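Local coordinates for K Homology domain-containing protein (Aeropyrum pernix, PDB 1TUA), which is of unknown function but carries two KH domains of the kind that generally bind RNA, and so probably binds RNA, at residues A[30-38]-A[48-59]; A[118-127]-A[163-174]. One frame throughout, in Å; residues are numbered along the deposited sequence.

Contacts 1 and 2 lie on opposite sides of the chain's centre, their centres about 37 Å apart and their nearest atoms about 18 Å apart, and they share no helix or strand. The segments of contact 1 (30-38 with 48-59) both precede those of contact 2 (118-127 with 163-174) in the chain. Both are partly buried, yet their chemistry differs. In contact 1 an antiparallel strand pair and the loop beyond it are held mainly by hydrogen bonds to backbone carbonyls. Contact 2 joins two helices with no hydrogen bond between them and relies on methyl groups, sulfur and aromatic rings, chiefly that of Tyr167. The first knits the two strands of a hairpin together inside one KH domain; the second lays the long C-terminal helix against a helix of the other.

Contact 1: residues A[30-38]-A[48-59]; sequences MRRTGTVIT and VEPEAEGIPPVN
Antiparallel strand pairing joins 35-38 to 48-50 at the edge of the sheet in the first KH domain, and the loop after 48-50 wraps round the end of helix 24-33. Val36 and Glu49 form the hydrogen-bonded pair, with Val36 N donating to Glu49 O at 2.7 Å and Glu49 N returning a bond to Val36 O. Beta-branched Ile37 and Val48 suit the extended chain and meet on the face bearing helix 57-72. Gly34, with positive phi, turns the chain from helix to strand; a side chain there would run into Ile55 CD1. Its carbonyl O accepts from Glu51 N at 3.0 Å, while Ile55 CG1 packs on the same oxygen at 3.5 Å. Glu51 CG stands between its backbone N and carbonyl carbon (chi1 65°), which lays CG against Gly34 O. Asn59, in the first turn of helix 57-72, sends ND2 to Thr33 O at 2.9 Å, nearly straight (160°) but from above the carbonyl plane. A leucine in its place would probably leave Thr33 O without this donor and loosen the tie between the two helices. The helix-to-strand turn leading into a hairpin whose second strand is central, order 1-3-2, is typical of the type I KH fold.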
loop_
_atom_site.group_PDB
_atom_site.type_symbol
_atom_site.label_atom_id
_atom_site.label_comp_id
_atom_site.label_asym_id
_atom_site.label_seq_id
_atom_site.Cartn_x
_atom_site.Cartn_y
_atom_site.Cartn_z
ATOM N N MET A 30 13.717 11.556 -0.736
ATOM C CA MET A 30 14.239 12.583 -1.631
ATOM C C MET A 30 15.490 12.080 -2.354
ATOM O O MET A 30 15.627 12.227 -3.566
ATOM C CB MET A 30 14.583 13.858 -0.838
ATOM C CG MET A 30 13.378 14.687 -0.370
ATOM S SD MET A 30 13.838 16.169 0.615
ATOM C CE MET A 30 13.448 15.627 2.159
ATOM N N ARG A 31 16.397 11.482 -1.591
ATOM C CA ARG A 31 17.657 10.969 -2.118
ATOM C C ARG A 31 17.500 9.937 -3.227
ATOM O O ARG A 31 18.191 9.994 -4.242
ATOM C CB ARG A 31 18.462 10.366 -0.966
ATOM C CG ARG A 31 19.827 9.845 -1.335
ATOM C CD ARG A 31 20.618 9.538 -0.073
ATOM N NE ARG A 31 20.653 10.698 0.818
ATOM C CZ ARG A 31 20.031 10.766 1.996
ATOM N NH1 ARG A 31 19.322 9.735 2.437
ATOM N NH2 ARG A 31 20.114 11.870 2.729
ATOM N N ARG A 32 16.584 8.997 -3.035
ATOM C CA ARG A 32 16.367 7.931 -4.010
ATOM C C ARG A 32 15.555 8.303 -5.249
ATOM O O ARG A 32 15.654 7.627 -6.278
ATOM C CB ARG A 32 15.726 6.733 -3.308
ATOM C CG ARG A 32 16.662 6.113 -2.281
ATOM C CD ARG A 32 16.053 4.940 -1.545
ATOM N NE ARG A 32 15.684 3.850 -2.441
ATOM C CZ ARG A 32 15.265 2.657 -2.025
ATOM N NH1 ARG A 32 15.172 2.402 -0.722
ATOM N NH2 ARG A 32 14.925 1.724 -2.911
ATOM N N THR A 33 14.774 9.380 -5.157
ATOM C CA THR A 33 13.920 9.811 -6.266
ATOM C C THR A 33 14.292 11.136 -6.936
ATOM O O THR A 33 13.798 11.439 -8.020
ATOM C CB THR A 33 12.453 9.916 -5.811
ATOM O OG1 THR A 33 12.363 10.842 -4.721
ATOM C CG2 THR A 33 11.922 8.553 -5.373
ATOM N N GLY A 34 15.151 11.927 -6.301
ATOM C CA GLY A 34 15.527 13.204 -6.890
ATOM C C GLY A 34 14.409 14.221 -6.736
ATOM O O GLY A 34 14.175 15.064 -7.609
ATOM N N THR A 35 13.706 14.138 -5.613
ATOM C CA THR A 35 12.613 15.054 -5.339
ATOM C C THR A 35 12.929 15.912 -4.128
ATOM O O THR A 35 13.915 15.680 -3.420
ATOM C CB THR A 35 11.291 14.294 -5.049
ATOM O OG1 THR A 35 11.481 13.400 -3.943
ATOM C CG2 THR A 35 10.841 13.506 -6.280
ATOM N N VAL A 36 12.089 16.923 -3.917
ATOM C CA VAL A 36 12.202 17.808 -2.776
ATOM C C VAL A 36 10.850 17.711 -2.079
ATOM O O VAL A 36 9.802 17.939 -2.688
ATOM C CB VAL A 36 12.478 19.255 -3.200
ATOM C CG1 VAL A 36 12.544 20.150 -1.962
ATOM C CG2 VAL A 36 13.782 19.316 -3.987
ATOM N N ILE A 37 10.877 17.347 -0.806
ATOM C CA ILE A 37 9.654 17.187 -0.049
ATOM C C ILE A 37 9.570 18.238 1.047
ATOM O O ILE A 37 10.472 18.361 1.877
ATOM C CB ILE A 37 9.595 15.780 0.577
ATOM C CG1 ILE A 37 9.655 14.727 -0.528
ATOM C CG2 ILE A 37 8.327 15.620 1.393
ATOM C CD1 ILE A 37 9.692 13.296 -0.010
ATOM N N THR A 38 8.487 19.000 1.037
ATOM C CA THR A 38 8.289 20.035 2.038
ATOM C C THR A 38 7.092 19.646 2.899
ATOM O O THR A 38 6.075 19.152 2.399
ATOM C CB THR A 38 8.054 21.402 1.375
ATOM O OG1 THR A 38 6.902 21.327 0.531
ATOM C CG2 THR A 38 9.252 21.788 0.527
ATOM N N VAL A 48 5.373 17.212 -2.677
ATOM C CA VAL A 48 6.468 16.546 -3.369
ATOM C C VAL A 48 6.716 17.255 -4.700
ATOM O O VAL A 48 5.792 17.443 -5.485
ATOM C CB VAL A 48 6.131 15.060 -3.648
ATOM C CG1 VAL A 48 7.332 14.363 -4.260
ATOM C CG2 VAL A 48 5.706 14.363 -2.350
ATOM N N GLU A 49 7.962 17.662 -4.931
ATOM C CA GLU A 49 8.341 18.348 -6.161
ATOM C C GLU A 49 9.619 17.748 -6.725
ATOM O O GLU A 49 10.414 17.163 -5.997
ATOM C CB GLU A 49 8.647 19.822 -5.901
ATOM C CG GLU A 49 7.608 20.616 -5.164
ATOM C CD GLU A 49 8.123 22.012 -4.868
ATOM O OE1 GLU A 49 9.266 22.119 -4.373
ATOM O OE2 GLU A 49 7.398 22.994 -5.131
ATOM N N PRO A 50 9.839 17.899 -8.037
ATOM C CA PRO A 50 11.063 17.358 -8.631
ATOM C C PRO A 50 12.186 18.352 -8.312
ATOM O O PRO A 50 11.925 19.550 -8.164
ATOM C CB PRO A 50 10.731 17.312 -10.121
ATOM C CG PRO A 50 9.830 18.507 -10.294
ATOM C CD PRO A 50 8.930 18.428 -9.074
ATOM N N GLU A 51 13.421 17.875 -8.187
ATOM C CA GLU A 51 14.532 18.784 -7.894
ATOM C C GLU A 51 14.961 19.533 -9.161
ATOM O O GLU A 51 15.579 20.596 -9.080
ATOM C CB GLU A 51 15.721 18.015 -7.308
ATOM C CG GLU A 51 16.362 17.014 -8.258
ATOM C CD GLU A 51 17.481 16.208 -7.605
ATOM O OE1 GLU A 51 17.532 16.128 -6.360
ATOM O OE2 GLU A 51 18.305 15.631 -8.344
ATOM N N ALA A 52 14.625 18.969 -10.323
ATOM C CA ALA A 52 14.953 19.549 -11.635
ATOM C C ALA A 52 13.829 19.195 -12.615
ATOM O O ALA A 52 13.141 18.193 -12.418
ATOM C CB ALA A 52 16.291 18.995 -12.134
ATOM N N GLU A 53 13.649 19.987 -13.677
ATOM C CA GLU A 53 12.554 19.726 -14.629
ATOM C C GLU A 53 12.603 18.370 -15.317
ATOM O O GLU A 53 11.557 17.797 -15.655
ATOM C CB GLU A 53 12.476 20.809 -15.716
ATOM C CG GLU A 53 11.195 20.693 -16.554
ATOM C CD GLU A 53 11.140 21.659 -17.725
ATOM O OE1 GLU A 53 11.572 22.820 -17.568
ATOM O OE2 GLU A 53 10.647 21.259 -18.800
ATOM N N GLY A 54 13.817 17.865 -15.515
ATOM C CA GLY A 54 14.009 16.587 -16.174
ATOM C C GLY A 54 13.750 15.345 -15.336
ATOM O O GLY A 54 13.916 14.238 -15.841
ATOM N N ILE A 55 13.370 15.508 -14.068
ATOM C CA ILE A 55 13.070 14.351 -13.215
ATOM C C ILE A 55 11.768 13.774 -13.788
ATOM O O ILE A 55 10.787 14.495 -13.944
ATOM C CB ILE A 55 12.873 14.782 -11.730
ATOM C CG1 ILE A 55 14.210 15.255 -11.145
ATOM C CG2 ILE A 55 12.296 13.634 -10.906
ATOM C CD1 ILE A 55 15.256 14.178 -11.037
ATOM N N PRO A 56 11.740 12.473 -14.113
ATOM C CA PRO A 56 10.513 11.907 -14.675
ATOM C C PRO A 56 9.326 11.815 -13.726
ATOM O O PRO A 56 9.493 11.771 -12.507
ATOM C CB PRO A 56 10.970 10.541 -15.180
ATOM C CG PRO A 56 11.984 10.153 -14.167
ATOM C CD PRO A 56 12.779 11.435 -13.976
ATOM N N PRO A 57 8.104 11.800 -14.285
ATOM C CA PRO A 57 6.857 11.710 -13.522
ATOM C C PRO A 57 6.845 10.511 -12.585
ATOM O O PRO A 57 6.385 10.616 -11.454
ATOM C CB PRO A 57 5.796 11.583 -14.608
ATOM C CG PRO A 57 6.364 12.417 -15.699
ATOM C CD PRO A 57 7.818 11.996 -15.718
ATOM N N VAL A 58 7.353 9.373 -13.052
ATOM C CA VAL A 58 7.368 8.170 -12.219
ATOM C C VAL A 58 8.132 8.383 -10.906
ATOM O O VAL A 58 7.742 7.857 -9.867
ATOM C CB VAL A 58 7.965 6.961 -12.993
ATOM C CG1 VAL A 58 9.419 7.222 -13.339
ATOM C CG2 VAL A 58 7.816 5.685 -12.172
ATOM N N ASN A 59 9.212 9.159 -10.945
ATOM C CA ASN A 59 9.992 9.427 -9.735
ATOM C C ASN A 59 9.185 10.248 -8.752
ATOM O O ASN A 59 9.190 9.977 -7.551
ATOM C CB ASN A 59 11.275 10.186 -10.074
ATOM C CG ASN A 59 12.356 9.282 -10.625
ATOM O OD1 ASN A 59 12.071 8.348 -11.378
ATOM N ND2 ASN A 59 13.612 9.562 -10.260
HETATM O O HOH W 1 16.657 15.867 -3.828
#

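Contact 2: residues A[118-127]-A[163-174]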
loop_
_atom_site.group_PDB
_atom_site.type_symbol
_atom_site.label_atom_id
_atom_site.label_comp_id
_atom_site.label_asym_id
_atom_site.label_seq_id
_atom_site.Cartn_x
_atom_site.Cartn_y
_atom_site.Cartn_z
ATOM N N ARG A 118 -2.915 -14.590 11.538
ATOM C CA ARG A 118 -2.790 -15.680 10.573
ATOM C C ARG A 118 -3.457 -15.435 9.222
ATOM O O ARG A 118 -2.944 -15.862 8.190
ATOM C CB ARG A 118 -3.370 -16.955 11.170
ATOM C CG ARG A 118 -3.030 -18.217 10.404
ATOM C CD ARG A 118 -1.892 -18.951 11.096
ATOM N NE ARG A 118 -2.043 -18.906 12.552
ATOM C CZ ARG A 118 -3.148 -19.259 13.211
ATOM N NH1 ARG A 118 -4.217 -19.691 12.549
ATOM N NH2 ARG A 118 -3.193 -19.162 14.538
ATOM N N ALA A 119 -4.611 -14.775 9.224
ATOM C CA ALA A 119 -5.323 -14.514 7.973
ATOM C C ALA A 119 -4.560 -13.509 7.118
ATOM O O ALA A 119 -4.356 -13.730 5.922
ATOM C CB ALA A 119 -6.726 -14.001 8.260
ATOM N N ARG A 120 -4.135 -12.412 7.738
ATOM C CA ARG A 120 -3.389 -11.383 7.030
ATOM C C ARG A 120 -2.104 -11.972 6.439
ATOM O O ARG A 120 -1.772 -11.721 5.279
ATOM C CB ARG A 120 -3.055 -10.235 7.983
ATOM C CG ARG A 120 -2.464 -9.010 7.301
ATOM C CD ARG A 120 -2.079 -7.952 8.329
ATOM N NE ARG A 120 -1.065 -8.455 9.251
ATOM C CZ ARG A 120 0.210 -8.651 8.929
ATOM N NH1 ARG A 120 0.641 -8.375 7.705
ATOM N NH2 ARG A 120 1.052 -9.148 9.824
ATOM N N ARG A 121 -1.386 -12.766 7.230
ATOM C CA ARG A 121 -0.144 -13.369 6.752
ATOM C C ARG A 121 -0.365 -14.352 5.603
ATOM O O ARG A 121 0.436 -14.408 4.659
ATOM C CB ARG A 121 0.593 -14.070 7.898
ATOM C CG ARG A 121 1.101 -13.117 8.956
ATOM C CD ARG A 121 1.977 -13.829 9.984
ATOM N NE ARG A 121 2.521 -12.893 10.969
ATOM C CZ ARG A 121 1.785 -12.221 11.852
ATOM N NH1 ARG A 121 0.468 -12.385 11.874
ATOM N NH2 ARG A 121 2.360 -11.380 12.706
ATOM N N THR A 122 -1.442 -15.130 5.680
ATOM C CA THR A 122 -1.745 -16.095 4.626
ATOM C C THR A 122 -1.966 -15.383 3.296
ATOM O O THR A 122 -1.448 -15.798 2.265
ATOM C CB THR A 122 -3.002 -16.918 4.960
ATOM O OG1 THR A 122 -2.747 -17.707 6.127
ATOM C CG2 THR A 122 -3.374 -17.836 3.794
ATOM N N ILE A 123 -2.739 -14.304 3.320
ATOM C CA ILE A 123 -2.985 -13.560 2.097
ATOM C C ILE A 123 -1.671 -12.961 1.578
ATOM O O ILE A 123 -1.396 -13.022 0.382
ATOM C CB ILE A 123 -4.044 -12.456 2.326
ATOM C CG1 ILE A 123 -5.380 -13.115 2.708
ATOM C CG2 ILE A 123 -4.216 -11.613 1.057
ATOM C CD1 ILE A 123 -6.493 -12.146 3.069
ATOM N N GLU A 124 -0.850 -12.402 2.469
ATOM C CA GLU A 124 0.440 -11.831 2.055
ATOM C C GLU A 124 1.344 -12.877 1.394
ATOM O O GLU A 124 1.969 -12.615 0.362
ATOM C CB GLU A 124 1.198 -11.250 3.249
ATOM C CG GLU A 124 0.619 -9.995 3.856
ATOM C CD GLU A 124 1.519 -9.424 4.946
ATOM O OE1 GLU A 124 1.996 -10.201 5.797
ATOM O OE2 GLU A 124 1.750 -8.201 4.959
ATOM N N GLU A 125 1.418 -14.060 1.999
ATOM C CA GLU A 125 2.264 -15.130 1.475
ATOM C C GLU A 125 1.766 -15.665 0.140
ATOM O O GLU A 125 2.562 -15.957 -0.751
ATOM C CB GLU A 125 2.348 -16.287 2.473
ATOM C CG GLU A 125 2.847 -15.891 3.845
ATOM C CD GLU A 125 2.917 -17.067 4.804
ATOM O OE1 GLU A 125 1.923 -17.820 4.910
ATOM O OE2 GLU A 125 3.966 -17.232 5.461
ATOM N N MET A 126 0.447 -15.799 0.009
ATOM C CA MET A 126 -0.142 -16.315 -1.219
ATOM C C MET A 126 0.006 -15.348 -2.392
ATOM O O MET A 126 0.182 -15.771 -3.532
ATOM C CB MET A 126 -1.627 -16.634 -1.001
ATOM C CG MET A 126 -1.892 -17.788 -0.029
ATOM S SD MET A 126 -3.639 -18.319 0.035
ATOM C CE MET A 126 -3.888 -18.678 -1.593
ATOM N N THR A 127 -0.047 -14.050 -2.110
ATOM C CA THR A 127 0.037 -13.036 -3.158
ATOM C C THR A 127 1.373 -12.310 -3.233
ATOM O O THR A 127 1.596 -11.522 -4.150
ATOM C CB THR A 127 -1.057 -11.968 -2.970
ATOM O OG1 THR A 127 -0.871 -11.318 -1.707
ATOM C CG2 THR A 127 -2.434 -12.602 -2.996
ATOM N N HIS A 163 -12.732 -18.290 5.860
ATOM C CA HIS A 163 -11.330 -18.122 5.494
ATOM C C HIS A 163 -10.934 -19.133 4.417
ATOM O O HIS A 163 -10.270 -18.789 3.441
ATOM C CB HIS A 163 -10.440 -18.296 6.729
ATOM C CG HIS A 163 -10.508 -17.146 7.684
ATOM N ND1 HIS A 163 -9.854 -15.952 7.460
ATOM C CD2 HIS A 163 -11.183 -16.991 8.846
ATOM C CE1 HIS A 163 -10.125 -15.113 8.442
ATOM N NE2 HIS A 163 -10.929 -15.718 9.296
ATOM N N SER A 164 -11.353 -20.384 4.593
ATOM C CA SER A 164 -11.030 -21.446 3.636
ATOM C C SER A 164 -11.555 -21.103 2.249
ATOM O O SER A 164 -10.904 -21.389 1.242
ATOM C CB SER A 164 -11.626 -22.778 4.104
ATOM O OG SER A 164 -13.022 -22.660 4.277
ATOM N N THR A 165 -12.741 -20.497 2.212
ATOM C CA THR A 165 -13.370 -20.074 0.961
ATOM C C THR A 165 -12.463 -19.060 0.269
ATOM O O THR A 165 -12.135 -19.199 -0.906
ATOM C CB THR A 165 -14.729 -19.403 1.234
ATOM O OG1 THR A 165 -15.687 -20.406 1.585
ATOM C CG2 THR A 165 -15.215 -18.634 0.012
ATOM N N VAL A 166 -12.062 -18.039 1.016
ATOM C CA VAL A 166 -11.193 -16.999 0.489
ATOM C C VAL A 166 -9.853 -17.568 0.014
ATOM O O VAL A 166 -9.392 -17.245 -1.078
ATOM C CB VAL A 166 -10.957 -15.895 1.557
ATOM C CG1 VAL A 166 -9.956 -14.863 1.043
ATOM C CG2 VAL A 166 -12.273 -15.213 1.891
ATOM N N TYR A 167 -9.236 -18.425 0.821
ATOM C CA TYR A 167 -7.954 -19.006 0.449
ATOM C C TYR A 167 -8.060 -19.883 -0.793
ATOM O O TYR A 167 -7.189 -19.850 -1.660
ATOM C CB TYR A 167 -7.369 -19.832 1.597
ATOM C CG TYR A 167 -7.195 -19.077 2.897
ATOM C CD1 TYR A 167 -6.869 -17.715 2.912
ATOM C CD2 TYR A 167 -7.349 -19.727 4.118
ATOM C CE1 TYR A 167 -6.706 -17.020 4.122
ATOM C CE2 TYR A 167 -7.188 -19.048 5.327
ATOM C CZ TYR A 167 -6.869 -17.699 5.325
ATOM O OH TYR A 167 -6.729 -17.044 6.526
ATOM N N ARG A 168 -9.123 -20.671 -0.885
ATOM C CA ARG A 168 -9.297 -21.538 -2.044
ATOM C C ARG A 168 -9.432 -20.683 -3.311
ATOM O O ARG A 168 -8.850 -20.993 -4.351
ATOM C CB ARG A 168 -10.542 -22.404 -1.863
ATOM C CG ARG A 168 -10.358 -23.838 -2.315
ATOM C CD ARG A 168 -11.700 -24.560 -2.389
ATOM N NE ARG A 168 -12.451 -24.496 -1.133
ATOM C CZ ARG A 168 -12.060 -25.060 0.008
ATOM N NH1 ARG A 168 -10.916 -25.735 0.060
ATOM N NH2 ARG A 168 -12.820 -24.956 1.093
ATOM N N HIS A 169 -10.201 -19.602 -3.214
ATOM C CA HIS A 169 -10.404 -18.699 -4.342
ATOM C C HIS A 169 -9.101 -17.994 -4.727
ATOM O O HIS A 169 -8.749 -17.921 -5.905
ATOM C CB HIS A 169 -11.475 -17.668 -3.990
ATOM C CG HIS A 169 -11.661 -16.613 -5.033
ATOM N ND1 HIS A 169 -10.824 -15.522 -5.146
ATOM C CD2 HIS A 169 -12.571 -16.496 -6.029
ATOM C CE1 HIS A 169 -11.212 -14.777 -6.167
ATOM N NE2 HIS A 169 -12.269 -15.347 -6.719
ATOM N N LEU A 170 -8.393 -17.483 -3.722
ATOM C CA LEU A 170 -7.123 -16.792 -3.929
ATOM C C LEU A 170 -6.124 -17.743 -4.587
ATOM O O LEU A 170 -5.342 -17.347 -5.447
ATOM C CB LEU A 170 -6.589 -16.306 -2.582
ATOM C CG LEU A 170 -5.426 -15.315 -2.545
ATOM C CD1 LEU A 170 -5.728 -14.106 -3.421
ATOM C CD2 LEU A 170 -5.193 -14.900 -1.093
ATOM N N GLU A 171 -6.178 -19.003 -4.170
ATOM C CA GLU A 171 -5.324 -20.068 -4.689
ATOM C C GLU A 171 -5.530 -20.196 -6.205
ATOM O O GLU A 171 -4.567 -20.287 -6.977
ATOM C CB GLU A 171 -5.708 -21.386 -4.012
ATOM C CG GLU A 171 -4.802 -22.559 -4.303
ATOM C CD GLU A 171 -3.737 -22.728 -3.251
ATOM O OE1 GLU A 171 -4.073 -22.660 -2.051
ATOM O OE2 GLU A 171 -2.568 -22.939 -3.619
ATOM N N ARG A 172 -6.797 -20.209 -6.619
ATOM C CA ARG A 172 -7.145 -20.323 -8.031
ATOM C C ARG A 172 -6.622 -19.118 -8.795
ATOM O O ARG A 172 -6.010 -19.259 -9.853
ATOM C CB ARG A 172 -8.663 -20.406 -8.204
ATOM C CG ARG A 172 -9.305 -21.549 -7.446
ATOM C CD ARG A 172 -8.953 -22.903 -8.043
ATOM N NE ARG A 172 -9.348 -23.998 -7.158
ATOM C CZ ARG A 172 -10.579 -24.175 -6.682
ATOM N NH1 ARG A 172 -11.553 -23.327 -7.002
ATOM N NH2 ARG A 172 -10.837 -25.198 -5.878
ATOM N N ILE A 173 -6.874 -17.934 -8.249
ATOM C CA ILE A 173 -6.437 -16.693 -8.873
ATOM C C ILE A 173 -4.918 -16.618 -9.007
ATOM O O ILE A 173 -4.402 -16.260 -10.068
ATOM C CB ILE A 173 -6.919 -15.462 -8.062
ATOM C CG1 ILE A 173 -8.451 -15.408 -8.048
ATOM C CG2 ILE A 173 -6.337 -14.186 -8.651
ATOM C CD1 ILE A 173 -9.080 -15.301 -9.415
ATOM N N MET A 174 -4.204 -16.957 -7.935
ATOM C CA MET A 174 -2.745 -16.891 -7.946
ATOM C C MET A 174 -2.066 -17.981 -8.774
ATOM O O MET A 174 -1.025 -17.738 -9.385
ATOM C CB MET A 174 -2.204 -16.903 -6.514
ATOM C CG MET A 174 -2.391 -15.574 -5.773
ATOM S SD MET A 174 -1.594 -14.149 -6.587
ATOM C CE MET A 174 0.051 -14.780 -6.794
#
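Ala119 abuts the hydroxyl end of Tyr167: its CA is 3.2 Å from Tyr167 OH, near the plane of the ring, and its CB also touches the imidazole of His163. The small methyl suits this place because the phenol ends directly against the helix backbone. One turn on, Thr122 lays CG2 over a face of the Tyr167 ring, 3.7 Å from the centroid and 22° off the normal, a CH-pi contact. CG2 stands anti to the backbone N, which leaves OG1 (chi1 -64°) beside that N and able to bond back to Arg118 O at 2.8 Å; the polar branch is thus satisfied within its own helix while the methyl serves the interface. Ile123 places CG1 near the ring edge and CG2 4.0 Å from Leu170 CD2. Met126 is long and flexible enough to bend at chi3, carrying CE to 3.5 Å from Tyr167 O and against Leu170 CB; its SD lies obliquely to the ring in a Met-aromatic contact. At the helix end, Thr127 CG2 meets Leu170 CD1 at 3.6 Å, and Thr127 OG1 bonds to Ile123 O. Met174, folded at chi2 and chi3, brings CE to 3.4 Å from Met126 O. The helix segments run nearly parallel, 12° apart with axes 10.4 Å from each other. Tyr167 sits among Ala119, Thr122, Ile123 and Met126, a knob-into-hole fit by which the C-terminal helix 163-188 docks on a helix of the second KH domain.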